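Local coordinates for protein alanine racemase (Actinobacillus succinogenes, PDB 3C3K) that is of unsettled function but has the two-lobed periplasmic binding protein-like fold, as in the ligand-sensing domains of LacI-type regulators, which it probably resembles, at residues T100-Y114 with K261-R273. Residues are numbered along the deposited sequence; the frame is centred on the assembly and turned at random.
Sequences TVSSVSIDDVAASEY and KTVHHLLPWKFVR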
# COMPACT_ATOMS: atom_id res chain seq x y z
N THR B 100 -22.38 -3.84 -19.99
CA THR B 100 -23.33 -4.69 -19.29
C THR B 100 -22.86 -5.22 -17.92
O THR B 100 -23.60 -5.86 -17.22
CB THR B 100 -23.76 -5.87 -20.13
OG1 THR B 100 -22.59 -6.60 -20.57
CG2 THR B 100 -24.55 -5.37 -21.34
N VAL B 101 -21.62 -4.93 -17.54
CA VAL B 101 -21.08 -5.37 -16.27
C VAL B 101 -21.34 -4.30 -15.25
O VAL B 101 -20.98 -3.15 -15.48
CB VAL B 101 -19.60 -5.62 -16.41
CG1 VAL B 101 -18.96 -6.04 -15.03
CG2 VAL B 101 -19.36 -6.68 -17.53
N SER B 102 -21.99 -4.66 -14.15
CA SER B 102 -22.32 -3.66 -13.18
C SER B 102 -21.06 -3.11 -12.56
O SER B 102 -20.07 -3.82 -12.43
CB SER B 102 -23.24 -4.23 -12.08
OG SER B 102 -24.45 -4.69 -12.66
N SER B 103 -21.12 -1.84 -12.13
CA SER B 103 -19.94 -1.10 -11.71
C SER B 103 -20.29 -0.21 -10.55
O SER B 103 -21.45 0.13 -10.32
CB SER B 103 -19.38 -0.23 -12.84
OG SER B 103 -20.39 0.70 -13.17
N VAL B 104 -19.25 0.23 -9.86
CA VAL B 104 -19.34 1.23 -8.82
C VAL B 104 -18.03 2.06 -8.89
O VAL B 104 -16.95 1.51 -8.97
CB VAL B 104 -19.61 0.59 -7.41
CG1 VAL B 104 -18.61 -0.48 -7.07
CG2 VAL B 104 -19.55 1.67 -6.30
N SER B 105 -18.18 3.37 -8.95
CA SER B 105 -17.06 4.32 -9.13
C SER B 105 -17.55 5.73 -8.84
O SER B 105 -18.70 5.94 -8.47
CB SER B 105 -16.49 4.29 -10.55
OG SER B 105 -17.48 4.56 -11.47
N ILE B 106 -16.65 6.70 -8.97
CA ILE B 106 -17.03 8.09 -8.97
C ILE B 106 -17.12 8.57 -10.42
O ILE B 106 -16.78 7.83 -11.36
CB ILE B 106 -15.96 8.97 -8.22
CG1 ILE B 106 -14.63 8.99 -9.02
CG2 ILE B 106 -15.83 8.49 -6.76
CD1 ILE B 106 -13.69 10.13 -8.71
N ASP B 107 -17.54 9.84 -10.60
CA ASP B 107 -17.53 10.48 -11.91
C ASP B 107 -16.19 11.24 -12.09
O ASP B 107 -16.04 12.35 -11.63
CB ASP B 107 -18.69 11.48 -12.00
CG ASP B 107 -18.80 12.16 -13.35
OD1 ASP B 107 -17.85 12.21 -14.16
OD2 ASP B 107 -19.86 12.70 -13.61
N ASP B 108 -15.25 10.65 -12.81
CA ASP B 108 -13.93 11.21 -12.99
C ASP B 108 -13.92 12.49 -13.79
O ASP B 108 -13.07 13.37 -13.56
CB ASP B 108 -13.02 10.17 -13.61
CG ASP B 108 -12.58 9.13 -12.57
OD1 ASP B 108 -11.97 9.57 -11.61
OD2 ASP B 108 -12.90 7.93 -12.66
N VAL B 109 -14.80 12.58 -14.76
CA VAL B 109 -14.85 13.82 -15.59
C VAL B 109 -15.33 14.97 -14.77
O VAL B 109 -14.69 15.98 -14.81
CB VAL B 109 -15.73 13.67 -16.83
CG1 VAL B 109 -15.76 15.02 -17.66
CG2 VAL B 109 -15.12 12.65 -17.67
N ALA B 110 -16.39 14.80 -13.97
CA ALA B 110 -16.88 15.92 -13.16
C ALA B 110 -15.84 16.35 -12.11
O ALA B 110 -15.64 17.56 -11.91
CB ALA B 110 -18.24 15.63 -12.46
N ALA B 111 -15.22 15.39 -11.42
CA ALA B 111 -14.17 15.72 -10.44
C ALA B 111 -13.00 16.46 -11.06
O ALA B 111 -12.55 17.40 -10.46
CB ALA B 111 -13.67 14.48 -9.74
N SER B 112 -12.46 16.00 -12.21
CA SER B 112 -11.32 16.70 -12.75
C SER B 112 -11.61 18.07 -13.32
O SER B 112 -10.79 18.94 -13.18
CB SER B 112 -10.50 15.85 -13.72
OG SER B 112 -11.41 15.10 -14.44
N GLU B 113 -12.80 18.28 -13.90
CA GLU B 113 -13.13 19.63 -14.36
C GLU B 113 -13.29 20.55 -13.18
O GLU B 113 -12.93 21.70 -13.29
CB GLU B 113 -14.43 19.65 -15.24
CG GLU B 113 -14.33 18.79 -16.47
CD GLU B 113 -15.60 18.84 -17.30
OE1 GLU B 113 -16.71 18.82 -16.74
OE2 GLU B 113 -15.47 18.85 -18.53
N TYR B 114 -13.89 20.07 -12.10
CA TYR B 114 -14.04 20.81 -10.83
C TYR B 114 -12.70 21.21 -10.25
O TYR B 114 -12.58 22.28 -9.75
CB TYR B 114 -14.72 19.95 -9.75
CG TYR B 114 -15.16 20.77 -8.55
CD1 TYR B 114 -14.33 20.94 -7.46
CD2 TYR B 114 -16.43 21.36 -8.53
CE1 TYR B 114 -14.75 21.70 -6.33
CE2 TYR B 114 -16.87 22.12 -7.42
CZ TYR B 114 -16.01 22.31 -6.34
OH TYR B 114 -16.48 23.03 -5.27
N LYS B 261 -30.01 -6.95 -12.40
CA LYS B 261 -29.91 -6.22 -13.68
C LYS B 261 -28.66 -5.40 -13.61
O LYS B 261 -28.11 -5.23 -12.52
CB LYS B 261 -31.08 -5.25 -13.90
CG LYS B 261 -32.48 -5.80 -13.65
CD LYS B 261 -32.75 -7.05 -14.47
CE LYS B 261 -34.08 -7.72 -14.05
NZ LYS B 261 -34.42 -8.93 -14.85
N THR B 262 -28.22 -4.88 -14.74
CA THR B 262 -27.07 -4.01 -14.81
C THR B 262 -27.35 -2.71 -14.11
O THR B 262 -28.38 -2.07 -14.37
CB THR B 262 -26.81 -3.61 -16.24
OG1 THR B 262 -26.65 -4.79 -16.97
CG2 THR B 262 -25.58 -2.75 -16.34
N VAL B 263 -26.41 -2.29 -13.26
CA VAL B 263 -26.48 -1.00 -12.60
C VAL B 263 -25.11 -0.38 -12.56
O VAL B 263 -24.13 -1.10 -12.36
CB VAL B 263 -26.98 -1.14 -11.13
CG1 VAL B 263 -28.47 -1.42 -11.09
CG2 VAL B 263 -26.24 -2.25 -10.37
N HIS B 264 -25.04 0.95 -12.69
CA HIS B 264 -23.74 1.60 -12.69
C HIS B 264 -23.84 2.63 -11.62
O HIS B 264 -24.40 3.71 -11.85
CB HIS B 264 -23.44 2.22 -14.06
CG HIS B 264 -23.26 1.21 -15.16
ND1 HIS B 264 -22.16 0.38 -15.23
CD2 HIS B 264 -24.04 0.89 -16.23
CE1 HIS B 264 -22.28 -0.43 -16.27
NE2 HIS B 264 -23.40 -0.13 -16.91
N HIS B 265 -23.44 2.27 -10.39
CA HIS B 265 -23.51 3.23 -9.28
C HIS B 265 -22.39 4.27 -9.34
O HIS B 265 -21.22 3.93 -9.57
CB HIS B 265 -23.42 2.54 -7.93
CG HIS B 265 -24.61 1.72 -7.58
ND1 HIS B 265 -25.53 2.12 -6.64
CD2 HIS B 265 -25.05 0.52 -8.05
CE1 HIS B 265 -26.48 1.21 -6.53
NE2 HIS B 265 -26.21 0.22 -7.37
N LEU B 266 -22.76 5.54 -9.14
CA LEU B 266 -21.81 6.62 -9.02
C LEU B 266 -21.91 7.07 -7.61
O LEU B 266 -22.96 7.47 -7.19
CB LEU B 266 -22.17 7.78 -9.93
CG LEU B 266 -21.68 7.63 -11.38
CD1 LEU B 266 -22.13 8.87 -12.10
CD2 LEU B 266 -20.23 7.47 -11.53
N LEU B 267 -20.81 7.00 -6.88
CA LEU B 267 -20.73 7.50 -5.50
C LEU B 267 -20.07 8.91 -5.47
O LEU B 267 -19.27 9.24 -6.38
CB LEU B 267 -19.96 6.50 -4.59
CG LEU B 267 -20.51 5.07 -4.46
CD1 LEU B 267 -19.80 4.37 -3.35
CD2 LEU B 267 -22.05 4.97 -4.17
N PRO B 268 -20.48 9.77 -4.50
CA PRO B 268 -19.98 11.18 -4.52
C PRO B 268 -18.51 11.27 -4.17
O PRO B 268 -18.08 10.63 -3.25
CB PRO B 268 -20.80 11.92 -3.41
CG PRO B 268 -21.73 10.89 -2.77
CD PRO B 268 -21.41 9.49 -3.38
N TRP B 269 -17.76 12.07 -4.94
CA TRP B 269 -16.40 12.49 -4.58
C TRP B 269 -16.47 13.82 -3.86
O TRP B 269 -17.43 14.56 -4.04
CB TRP B 269 -15.56 12.65 -5.84
CG TRP B 269 -16.21 13.54 -6.85
CD1 TRP B 269 -17.03 13.16 -7.87
CD2 TRP B 269 -16.10 14.97 -6.92
NE1 TRP B 269 -17.46 14.27 -8.57
CE2 TRP B 269 -16.88 15.39 -8.01
CE3 TRP B 269 -15.41 15.94 -6.17
CZ2 TRP B 269 -17.01 16.74 -8.37
CZ3 TRP B 269 -15.54 17.30 -6.51
CH2 TRP B 269 -16.36 17.69 -7.59
N LYS B 270 -15.44 14.17 -3.12
CA LYS B 270 -15.39 15.46 -2.46
C LYS B 270 -14.06 16.13 -2.76
O LYS B 270 -13.01 15.49 -2.70
CB LYS B 270 -15.64 15.32 -0.93
CG LYS B 270 -15.90 16.67 -0.25
CD LYS B 270 -16.03 16.65 1.33
CE LYS B 270 -16.90 17.89 1.86
NZ LYS B 270 -17.95 17.44 2.95
N PHE B 271 -14.09 17.43 -3.04
CA PHE B 271 -12.85 18.18 -3.22
C PHE B 271 -12.49 18.63 -1.87
O PHE B 271 -13.24 19.34 -1.26
CB PHE B 271 -13.10 19.40 -4.04
CG PHE B 271 -11.90 20.19 -4.32
CD1 PHE B 271 -11.01 19.79 -5.32
CD2 PHE B 271 -11.68 21.40 -3.66
CE1 PHE B 271 -9.95 20.57 -5.65
CE2 PHE B 271 -10.60 22.20 -3.98
CZ PHE B 271 -9.73 21.79 -4.96
N VAL B 272 -11.36 18.16 -1.38
CA VAL B 272 -10.93 18.46 -0.00
C VAL B 272 -9.74 19.43 -0.07
O VAL B 272 -8.67 19.10 -0.56
CB VAL B 272 -10.57 17.17 0.75
CG1 VAL B 272 -9.88 17.48 1.99
CG2 VAL B 272 -11.85 16.31 0.99
N ARG B 273 -9.97 20.66 0.39
CA ARG B 273 -9.00 21.76 0.30
C ARG B 273 -8.00 21.72 1.42
O ARG B 273 -8.38 21.79 2.61
CB ARG B 273 -9.70 23.09 0.39
CG ARG B 273 -10.93 23.16 -0.46
CD ARG B 273 -11.95 24.22 0.02
NE ARG B 273 -12.97 24.36 -1.00
CZ ARG B 273 -12.74 24.94 -2.18
NH1 ARG B 273 -13.70 25.00 -3.08
NH2 ARG B 273 -11.54 25.46 -2.45
O HOH W 1 -19.68 3.34 -11.91
O HOH W 2 -19.13 10.64 -8.65
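The indole of W269, its CG set between the backbone N and the carbonyl carbon (chi1 53°), lies beside the first turns of the helix beginning at D108, while Y114, with CG swung anti to the backbone N (chi1 -168°), reaches back to meet it. A111 CB sits squarely over one indole face, 3.7 Å from the centroid of the five-membered ring, in a CH-pi contact. The far edge of the six-membered ring is directed at a face of Y114, W269 CH2 coming within 3.4 Å of Y114 CG, in an offset edge-to-face pair with the planes at 60°. Y114 repeats the geometry by turning its own edge toward the face of F271, which completes the aromatic cluster.

These residues lie where two of the crossovers linking the lobes of a periplasmic binding protein-like fold run side by side. In one lobe, strand 264-266 forms the end of a parallel sheet and pairs with strand 102-105; from there residues 106-107 lead into helix 108-121 and residues 267-269 into strand 270-272. The ladder runs from S103 N to V263 O, H265 N to S103 O, S105 N to H265 O and, at 2.8 Å, L267 N to S105 O.

At the start of the pairing side chains add bonds of their own. S102 OG accepts from V263 N at 3.2 Å, and S103 OG meets the edge of the H264 imidazole near its plane, 2.7 Å from ND1; NE2 of that ring is bonded to S99 O. One water joins S103 OG, S105 OG and H265 O. Where the strands give way to the crossovers, a second water accepts from D107 N at 2.6 Å and donates to L267 O at 2.7 Å, bridging the two backbones just before D107 caps the helix through OD1 and A110 N.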